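Local coordinates for BpsB (PgaB), Poly-beta-1,6-N-acetyl-D-glucosamine N-deacetylase (PDB 5BU6), which removes acetyl groups from the exopolysaccharide poly-beta-1,6-N-acetyl-D-glucosamine as a family 4 carbohydrate esterase required for biofilm formation in Bordetella bronchiseptica, at residues L148-S153 with T214-V219; S175-L180 with E187-Y192. The protein carries 5 engineered substitutions. All coordinates share one frame; numbering follows the deposited sequence.

Overall arrangement
Contact 1 (148-153 with 214-219) lies in the buried body of the deacetylase domain, whereas contact 2 (175-180 with 187-192) lies about 23 Å from the centre of the chain. Their centres are 26 Å apart and their nearest atoms about 11 Å, so they do not touch. Helix 189-211 relates them: its first turn belongs to contact 2, and the chain leaving its far end runs into strand 217-219 of contact 1. Contact 1 is the one beside the metal site. His154, which follows directly on strand 149-153, binds nickel with Asp84 and His159, and the side chain of Val219 is about 6 Å from a bound nickel ion.

Contact 1: residues L148-S153 with T214-V219; sequences LVELAS and TIRSIV. With EDO (1,2-ethanediol), chain J.
Glu150 meets Arg216 in a side-on salt bridge. The carboxylate and guanidinium planes are 14° apart, and each oxygen uses its syn lone pair: Glu150 OE2 receives Arg216 NE at 3.0 Å, and Glu150 OE1 receives Arg216 NH1 at 3.2 Å, both nearly straight. A glutamate suits the place because it can offer one oxygen to each of two arginine nitrogens; CG anti to the backbone N (chi1 167°) and a bend at chi2 bring the carboxylate there. Ethanediol, probably from the crystallisation liquor, donates from O2 to Glu150 OE1; Arg216 NH1 also bonds Gln61 OE1. Leu151 O accepts from a water that also donates to Glu150 OE2 and accepts from Arg216 N and Ser217 OG, filling in where the backbones have not yet joined. Ala152 is small enough for its CB to sit 3.3 Å from Ser217 OG. At Ser153 the backbones meet: Ser153 N donates to Ser217 O at 3.1 Å, and Val219 N donates to Ser153 O at 2.8 Å, making a single parallel bridge opposite Ile218. Ser153 CB presses tightly on Ile215 CD1, 3.5 Å away, while its OG bonds Ser203 of helix 189-211. The short strand axes are 64° apart, consistent with a single bridge. Val219 O accepts from ND1 of the nickel ligand His154, so the bridge lies beside the metal site. Strand 149-153 pairs with strand 104-108, strand 217-219 with strand 240-242, helix 60-67 covers the Glu150-Arg216 pair, and helix 189-211 packs on Ile215, consistent with the distorted beta/alpha barrel of this family.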
ATOM      1  N   LEU A 148      16.698   3.846  -0.338  1.00 37.97           N
ATOM      2  CA  LEU A 148      15.738   4.415  -1.272  1.00 36.80           C
ATOM      3  C   LEU A 148      14.304   4.018  -0.948  1.00 35.49           C
ATOM      4  O   LEU A 148      13.379   4.659  -1.401  1.00 39.27           O
ATOM      5  CB  LEU A 148      16.043   3.976  -2.703  1.00 42.79           C
ATOM      6  CG  LEU A 148      17.350   4.388  -3.367  1.00 46.94           C
ATOM      7  CD1 LEU A 148      17.541   3.530  -4.602  1.00 50.55           C
ATOM      8  CD2 LEU A 148      17.305   5.863  -3.732  1.00 49.06           C
ATOM      9  N   VAL A 149      14.119   2.955  -0.175  1.00 34.56           N
ATOM     10  CA  VAL A 149      12.796   2.355  -0.065  1.00 30.40           C
ATOM     11  C   VAL A 149      12.297   2.317   1.375  1.00 33.20           C
ATOM     12  O   VAL A 149      12.986   1.832   2.253  1.00 36.96           O
ATOM     13  CB  VAL A 149      12.812   0.925  -0.630  1.00 34.13           C
ATOM     14  CG1 VAL A 149      11.521   0.199  -0.310  1.00 32.92           C
ATOM     15  CG2 VAL A 149      13.086   0.948  -2.138  1.00 33.91           C
ATOM     16  N   GLU A 150      11.087   2.809   1.594  1.00 33.40           N
ATOM     17  CA  GLU A 150      10.402   2.713   2.890  1.00 33.89           C
ATOM     18  C   GLU A 150       9.453   1.529   2.814  1.00 36.59           C
ATOM     19  O   GLU A 150       8.640   1.439   1.894  1.00 35.45           O
ATOM     20  CB  GLU A 150       9.616   3.989   3.185  1.00 35.35           C
ATOM     21  CG  GLU A 150       8.622   3.891   4.337  1.00 60.53           C
ATOM     22  CD  GLU A 150       9.123   4.559   5.613  1.00 86.58           C
ATOM     23  OE1 GLU A 150      10.229   5.142   5.595  1.00 95.61           O
ATOM     24  OE2 GLU A 150       8.408   4.505   6.637  1.00 90.87           O
ATOM     25  N   LEU A 151       9.555   0.615   3.766  1.00 32.95           N
ATOM     26  CA  LEU A 151       8.637  -0.520   3.802  1.00 29.56           C
ATOM     27  C   LEU A 151       7.406  -0.136   4.608  1.00 27.46           C
ATOM     28  O   LEU A 151       7.493   0.539   5.649  1.00 31.04           O
ATOM     29  CB  LEU A 151       9.313  -1.752   4.405  1.00 33.90           C
ATOM     30  CG  LEU A 151      10.480  -2.378   3.641  1.00 38.25           C
ATOM     31  CD1 LEU A 151      10.904  -3.697   4.306  1.00 34.79           C
ATOM     32  CD2 LEU A 151      10.137  -2.593   2.181  1.00 38.80           C
ATOM     33  N   ALA A 152       6.256  -0.564   4.118  1.00 27.95           N
ATOM     34  CA  ALA A 152       4.990  -0.302   4.769  1.00 28.94           C
ATOM     35  C   ALA A 152       4.192  -1.593   4.841  1.00 29.05           C
ATOM     36  O   ALA A 152       4.474  -2.534   4.112  1.00 32.04           O
ATOM     37  CB  ALA A 152       4.201   0.764   3.991  1.00 28.86           C
ATOM     38  N   SER A 153       3.199  -1.630   5.716  1.00 31.62           N
ATOM     39  CA  SER A 153       2.245  -2.730   5.732  1.00 30.60           C
ATOM     40  C   SER A 153       1.187  -2.530   4.654  1.00 32.66           C
ATOM     41  O   SER A 153       0.645  -1.432   4.509  1.00 26.77           O
ATOM     42  CB  SER A 153       1.582  -2.846   7.103  1.00 31.42           C
ATOM     43  OG  SER A 153       0.582  -3.844   7.136  1.00 30.91           O
ATOM     44  N   THR A 214      11.306  -1.195  11.411  1.00 36.07           N
ATOM     45  CA  THR A 214      10.105  -0.872  12.180  1.00 35.67           C
ATOM     46  C   THR A 214       9.193   0.003  11.321  1.00 34.89           C
ATOM     47  O   THR A 214       9.511   1.161  11.081  1.00 38.85           O
ATOM     48  CB  THR A 214      10.450  -0.118  13.497  1.00 39.73           C
ATOM     49  OG1 THR A 214      11.215  -0.973  14.351  1.00 40.23           O
ATOM     50  CG2 THR A 214       9.179   0.322  14.229  1.00 45.21           C
ATOM     51  N   ILE A 215       8.065  -0.532  10.866  1.00 33.55           N
ATOM     52  CA  ILE A 215       7.232   0.225   9.942  1.00 31.44           C
ATOM     53  C   ILE A 215       6.424   1.251  10.729  1.00 33.09           C
ATOM     54  O   ILE A 215       6.272   1.131  11.948  1.00 36.00           O
ATOM     55  CB  ILE A 215       6.274  -0.641   9.149  1.00 34.50           C
ATOM     56  CG1 ILE A 215       5.297  -1.359  10.083  1.00 40.16           C
ATOM     57  CG2 ILE A 215       7.034  -1.623   8.299  1.00 32.16           C
ATOM     58  CD1 ILE A 215       4.098  -1.918   9.338  1.00 31.61           C
ATOM     59  N   ARG A 216       5.901   2.247  10.025  1.00 32.62           N
ATOM     60  CA  ARG A 216       5.119   3.278  10.678  1.00 43.33           C
ATOM     61  C   ARG A 216       3.925   3.676   9.834  1.00 36.92           C
ATOM     62  O   ARG A 216       3.236   4.635  10.153  1.00 35.93           O
ATOM     63  CB  ARG A 216       5.988   4.499  10.973  1.00 45.27           C
ATOM     64  CG  ARG A 216       6.856   4.901   9.816  1.00 47.87           C
ATOM     65  CD  ARG A 216       7.876   5.957  10.202  1.00 57.06           C
ATOM     66  NE  ARG A 216       8.867   6.094   9.142  1.00 59.79           N
ATOM     67  CZ  ARG A 216       9.902   6.923   9.178  1.00 63.32           C
ATOM     68  NH1 ARG A 216      10.742   6.966   8.155  1.00 61.72           N
ATOM     69  NH2 ARG A 216      10.096   7.708  10.228  1.00 60.94           N
ATOM     70  N   SER A 217       3.670   2.925   8.764  1.00 30.13           N
ATOM     71  CA  SER A 217       2.595   3.282   7.860  1.00 34.17           C
ATOM     72  C   SER A 217       1.827   2.054   7.366  1.00 31.83           C
ATOM     73  O   SER A 217       2.390   0.951   7.298  1.00 26.79           O
ATOM     74  CB  SER A 217       3.166   4.066   6.671  1.00 39.29           C
ATOM     75  OG  SER A 217       4.225   3.343   6.071  1.00 44.33           O
ATOM     76  N   ILE A 218       0.547   2.256   7.051  1.00 30.98           N
ATOM     77  CA  ILE A 218      -0.314   1.221   6.466  1.00 30.64           C
ATOM     78  C   ILE A 218      -0.921   1.737   5.185  1.00 34.88           C
ATOM     79  O   ILE A 218      -1.454   2.865   5.133  1.00 37.89           O
ATOM     80  CB  ILE A 218      -1.447   0.792   7.439  1.00 32.56           C
ATOM     81  CG1 ILE A 218      -2.501  -0.043   6.716  1.00 34.66           C
ATOM     82  CG2 ILE A 218      -2.143   1.996   8.046  1.00 37.82           C
ATOM     83  CD1 ILE A 218      -2.066  -1.444   6.449  1.00 33.80           C
ATOM     84  N   VAL A 219      -0.807   0.945   4.127  1.00 30.54           N
ATOM     85  CA  VAL A 219      -1.505   1.226   2.882  1.00 27.92           C
ATOM     86  C   VAL A 219      -2.709   0.315   2.855  1.00 30.69           C
ATOM     87  O   VAL A 219      -2.552  -0.893   2.730  1.00 28.02           O
ATOM     88  CB  VAL A 219      -0.644   0.949   1.626  1.00 31.24           C
ATOM     89  CG1 VAL A 219      -1.467   1.268   0.332  1.00 32.84           C
ATOM     90  CG2 VAL A 219       0.645   1.776   1.659  1.00 34.54           C
TER
HETATM   91  C1  EDO J 408      13.160   5.811   3.170  1.00 49.41           C
HETATM   92  O1  EDO J 408      12.974   6.195   1.803  1.00 44.47           O
HETATM   93  C2  EDO J 408      12.829   6.994   4.084  1.00 50.51           C
HETATM   94  O2  EDO J 408      11.411   7.214   4.184  1.00 38.68           O
HETATM   95  O   HOH W   1       6.503   2.555   7.234  1.00 36.48           O

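Contact 2: residues S175-L180 with E187-Y192; sequences SSRQYL and ENDAEY
Glu187 crosses Gln178 at a slant, meeting it from its first carbon outward. Glu187 CB lies beside Gln178 O, the same carbonyl that accepts a hydrogen bond from Glu187 N at 2.9 Å. CG, placed anti to the carbonyl carbon (chi1 -76°), touches Gln178 CG, and Glu187 CG is 3.9 Å from Leu180 CD1, so the leucine methyl packs against this methylene. Glu187 CD comes to 3.4 Å from Gln178 CG, and OE1 stays beside that carbon too. At the tip, Glu187 OE2 takes a weak hydrogen bond of 3.1 Å from Gln178 NE2, whose amide plane is turned 64° from the carboxylate, and it also forms a salt bridge with Arg195, nearly two turns into helix 189-211. A glutamate serves well in this buried position, offering apolar carbons first and a charge last.

Arg177 CG rests 3.9 Å from Tyr192 CG. Arg177 CD lies 3.5 Å from Asp189 OD1, and the bend at chi3 only then turns the guanidinium; the long Arg177-Asp189 salt bridge is charge alone, for no N-H points at the oxygen. Tyr192 OH lies 3.1 Å from Ser175 O and bonds Ala174 O and Asn226.

Asn188 and Glu191 complete a capping box: Glu191 N donates to Asn188 OD1 at 2.7 Å, and Asn188 N returns a bond to Glu191 OE1. The Gln178-Glu187 backbone bond lies just beyond the small hairpin of strands 179-180 and 185-186, which leads through Glu187 and the N-cap Asn188 into helix 189-211.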
ATOM      1  N   SER A 175     -12.891  -3.446   6.148  1.00 57.39           N
ATOM      2  CA  SER A 175     -13.948  -2.461   6.335  1.00 70.60           C
ATOM      3  C   SER A 175     -15.181  -3.056   6.994  1.00 77.61           C
ATOM      4  O   SER A 175     -15.766  -2.467   7.900  1.00 81.87           O
ATOM      5  CB  SER A 175     -14.331  -1.842   4.988  1.00 76.39           C
ATOM      6  OG  SER A 175     -14.955  -2.801   4.146  1.00 75.14           O
ATOM      7  N   SER A 176     -15.569  -4.234   6.536  1.00 81.52           N
ATOM      8  CA  SER A 176     -16.847  -4.799   6.925  1.00 87.25           C
ATOM      9  C   SER A 176     -16.770  -5.637   8.191  1.00 89.70           C
ATOM     10  O   SER A 176     -15.782  -6.330   8.435  1.00 86.08           O
ATOM     11  CB  SER A 176     -17.408  -5.646   5.780  1.00 82.36           C
ATOM     12  OG  SER A 176     -16.479  -6.632   5.369  1.00 77.34           O
ATOM     13  N   ARG A 177     -17.822  -5.560   9.000  1.00 85.37           N
ATOM     14  CA  ARG A 177     -18.049  -6.573  10.016  1.00 79.60           C
ATOM     15  C   ARG A 177     -18.516  -7.828   9.288  1.00 75.92           C
ATOM     16  O   ARG A 177     -19.603  -7.854   8.701  1.00 73.14           O
ATOM     17  CB  ARG A 177     -19.068  -6.103  11.058  1.00 79.02           C
ATOM     18  CG  ARG A 177     -18.451  -5.215  12.134  1.00 82.91           C
ATOM     19  CD  ARG A 177     -19.501  -4.586  13.047  1.00 93.70           C
ATOM     20  NE  ARG A 177     -20.338  -3.613  12.345  1.00103.15           N
ATOM     21  CZ  ARG A 177     -19.939  -2.393  11.995  1.00109.83           C
ATOM     22  NH1 ARG A 177     -18.704  -1.987  12.269  1.00114.21           N
ATOM     23  NH2 ARG A 177     -20.774  -1.578  11.361  1.00106.96           N
ATOM     24  N   GLN A 178     -17.681  -8.861   9.306  1.00 59.88           N
ATOM     25  CA  GLN A 178     -17.926 -10.021   8.463  1.00 67.96           C
ATOM     26  C   GLN A 178     -18.968 -10.977   9.047  1.00 74.55           C
ATOM     27  O   GLN A 178     -19.101 -11.133  10.266  1.00 69.92           O
ATOM     28  CB  GLN A 178     -16.622 -10.774   8.193  1.00 74.18           C
ATOM     29  CG  GLN A 178     -16.105 -11.582   9.369  1.00 81.76           C
ATOM     30  CD  GLN A 178     -14.872 -12.393   9.018  1.00 80.17           C
ATOM     31  OE1 GLN A 178     -14.621 -12.686   7.848  1.00 81.74           O
ATOM     32  NE2 GLN A 178     -14.097 -12.763  10.033  1.00 75.39           N
ATOM     33  N   TYR A 179     -19.710 -11.614   8.150  1.00 74.46           N
ATOM     34  CA  TYR A 179     -20.730 -12.575   8.529  1.00 75.58           C
ATOM     35  C   TYR A 179     -20.102 -13.955   8.785  1.00 80.19           C
ATOM     36  O   TYR A 179     -19.352 -14.465   7.953  1.00 80.00           O
ATOM     37  CB  TYR A 179     -21.799 -12.636   7.436  1.00 72.43           C
ATOM     38  CG  TYR A 179     -22.889 -13.635   7.695  1.00 69.28           C
ATOM     39  CD1 TYR A 179     -23.875 -13.384   8.636  1.00 70.55           C
ATOM     40  CD2 TYR A 179     -22.937 -14.834   6.992  1.00 76.45           C
ATOM     41  CE1 TYR A 179     -24.879 -14.304   8.873  1.00 83.56           C
ATOM     42  CE2 TYR A 179     -23.933 -15.754   7.220  1.00 73.14           C
ATOM     43  CZ  TYR A 179     -24.901 -15.487   8.162  1.00 74.27           C
ATOM     44  OH  TYR A 179     -25.895 -16.402   8.397  1.00 81.33           O
ATOM     45  N   LEU A 180     -20.399 -14.543   9.943  1.00 80.79           N
ATOM     46  CA  LEU A 180     -19.805 -15.822  10.339  1.00 79.95           C
ATOM     47  C   LEU A 180     -20.785 -16.985  10.233  1.00 82.11           C
ATOM     48  O   LEU A 180     -21.673 -17.132  11.072  1.00 83.97           O
ATOM     49  CB  LEU A 180     -19.273 -15.740  11.768  1.00 76.94           C
ATOM     50  CG  LEU A 180     -18.321 -14.573  12.006  1.00 74.90           C
ATOM     51  CD1 LEU A 180     -17.883 -14.536  13.457  1.00 79.33           C
ATOM     52  CD2 LEU A 180     -17.129 -14.678  11.072  1.00 71.28           C
ATOM     53  N   GLU A 187     -19.712 -10.588  13.024  1.00 64.66           N
ATOM     54  CA  GLU A 187     -18.752 -10.146  14.031  1.00 64.22           C
ATOM     55  C   GLU A 187     -19.300  -8.958  14.796  1.00 65.08           C
ATOM     56  O   GLU A 187     -19.849  -8.046  14.191  1.00 64.90           O
ATOM     57  CB  GLU A 187     -17.426  -9.731  13.382  1.00 62.17           C
ATOM     58  CG  GLU A 187     -16.559 -10.872  12.936  1.00 61.74           C
ATOM     59  CD  GLU A 187     -15.221 -10.391  12.405  1.00 66.62           C
ATOM     60  OE1 GLU A 187     -15.190  -9.331  11.743  1.00 63.12           O
ATOM     61  OE2 GLU A 187     -14.208 -11.074  12.659  1.00 66.30           O
ATOM     62  N   ASN A 188     -19.131  -8.945  16.113  1.00 66.38           N
ATOM     63  CA  ASN A 188     -19.451  -7.750  16.881  1.00 67.48           C
ATOM     64  C   ASN A 188     -18.278  -6.772  16.822  1.00 66.71           C
ATOM     65  O   ASN A 188     -17.227  -7.084  16.253  1.00 64.26           O
ATOM     66  CB  ASN A 188     -19.797  -8.098  18.336  1.00 71.85           C
ATOM     67  CG  ASN A 188     -18.632  -8.739  19.082  1.00 74.51           C
ATOM     68  OD1 ASN A 188     -17.546  -8.170  19.170  1.00 69.10           O
ATOM     69  ND2 ASN A 188     -18.867  -9.920  19.642  1.00 77.18           N
ATOM     70  N   ASP A 189     -18.455  -5.598  17.414  1.00 58.04           N
ATOM     71  CA  ASP A 189     -17.450  -4.544  17.342  1.00 59.00           C
ATOM     72  C   ASP A 189     -16.126  -4.956  17.981  1.00 50.90           C
ATOM     73  O   ASP A 189     -15.067  -4.713  17.418  1.00 48.48           O
ATOM     74  CB  ASP A 189     -17.983  -3.266  17.991  1.00 75.96           C
ATOM     75  CG  ASP A 189     -19.046  -2.587  17.144  1.00 88.40           C
ATOM     76  OD1 ASP A 189     -18.949  -2.665  15.897  1.00 89.55           O
ATOM     77  OD2 ASP A 189     -19.977  -1.980  17.720  1.00 97.23           O
ATOM     78  N   ALA A 190     -16.194  -5.600  19.140  1.00 54.98           N
ATOM     79  CA  ALA A 190     -14.989  -6.084  19.806  1.00 56.58           C
ATOM     80  C   ALA A 190     -14.249  -7.117  18.958  1.00 56.41           C
ATOM     81  O   ALA A 190     -13.040  -7.021  18.791  1.00 51.74           O
ATOM     82  CB  ALA A 190     -15.335  -6.664  21.158  1.00 57.44           C
ATOM     83  N   GLU A 191     -14.974  -8.101  18.429  1.00 58.83           N
ATOM     84  CA  GLU A 191     -14.381  -9.120  17.552  1.00 58.49           C
ATOM     85  C   GLU A 191     -13.748  -8.502  16.309  1.00 54.90           C
ATOM     86  O   GLU A 191     -12.628  -8.858  15.906  1.00 48.48           O
ATOM     87  CB  GLU A 191     -15.439 -10.147  17.133  1.00 62.64           C
ATOM     88  CG  GLU A 191     -15.999 -10.980  18.273  1.00 77.28           C
ATOM     89  CD  GLU A 191     -17.191 -11.828  17.849  1.00 90.42           C
ATOM     90  OE1 GLU A 191     -17.770 -11.560  16.776  1.00 89.93           O
ATOM     91  OE2 GLU A 191     -17.549 -12.766  18.591  1.00101.61           O
ATOM     92  N   TYR A 192     -14.472  -7.573  15.698  1.00 45.52           N
ATOM     93  CA  TYR A 192     -13.995  -6.897  14.496  1.00 42.89           C
ATOM     94  C   TYR A 192     -12.706  -6.118  14.749  1.00 49.51           C
ATOM     95  O   TYR A 192     -11.726  -6.266  14.017  1.00 39.78           O
ATOM     96  CB  TYR A 192     -15.090  -5.967  13.976  1.00 43.87           C
ATOM     97  CG  TYR A 192     -14.656  -4.990  12.925  1.00 46.35           C
ATOM     98  CD1 TYR A 192     -14.043  -5.414  11.749  1.00 44.77           C
ATOM     99  CD2 TYR A 192     -14.902  -3.637  13.087  1.00 51.91           C
ATOM    100  CE1 TYR A 192     -13.656  -4.494  10.775  1.00 44.44           C
ATOM    101  CE2 TYR A 192     -14.538  -2.725  12.133  1.00 49.32           C
ATOM    102  CZ  TYR A 192     -13.914  -3.149  10.979  1.00 47.43           C
ATOM    103  OH  TYR A 192     -13.569  -2.213  10.038  1.00 50.10           O
TER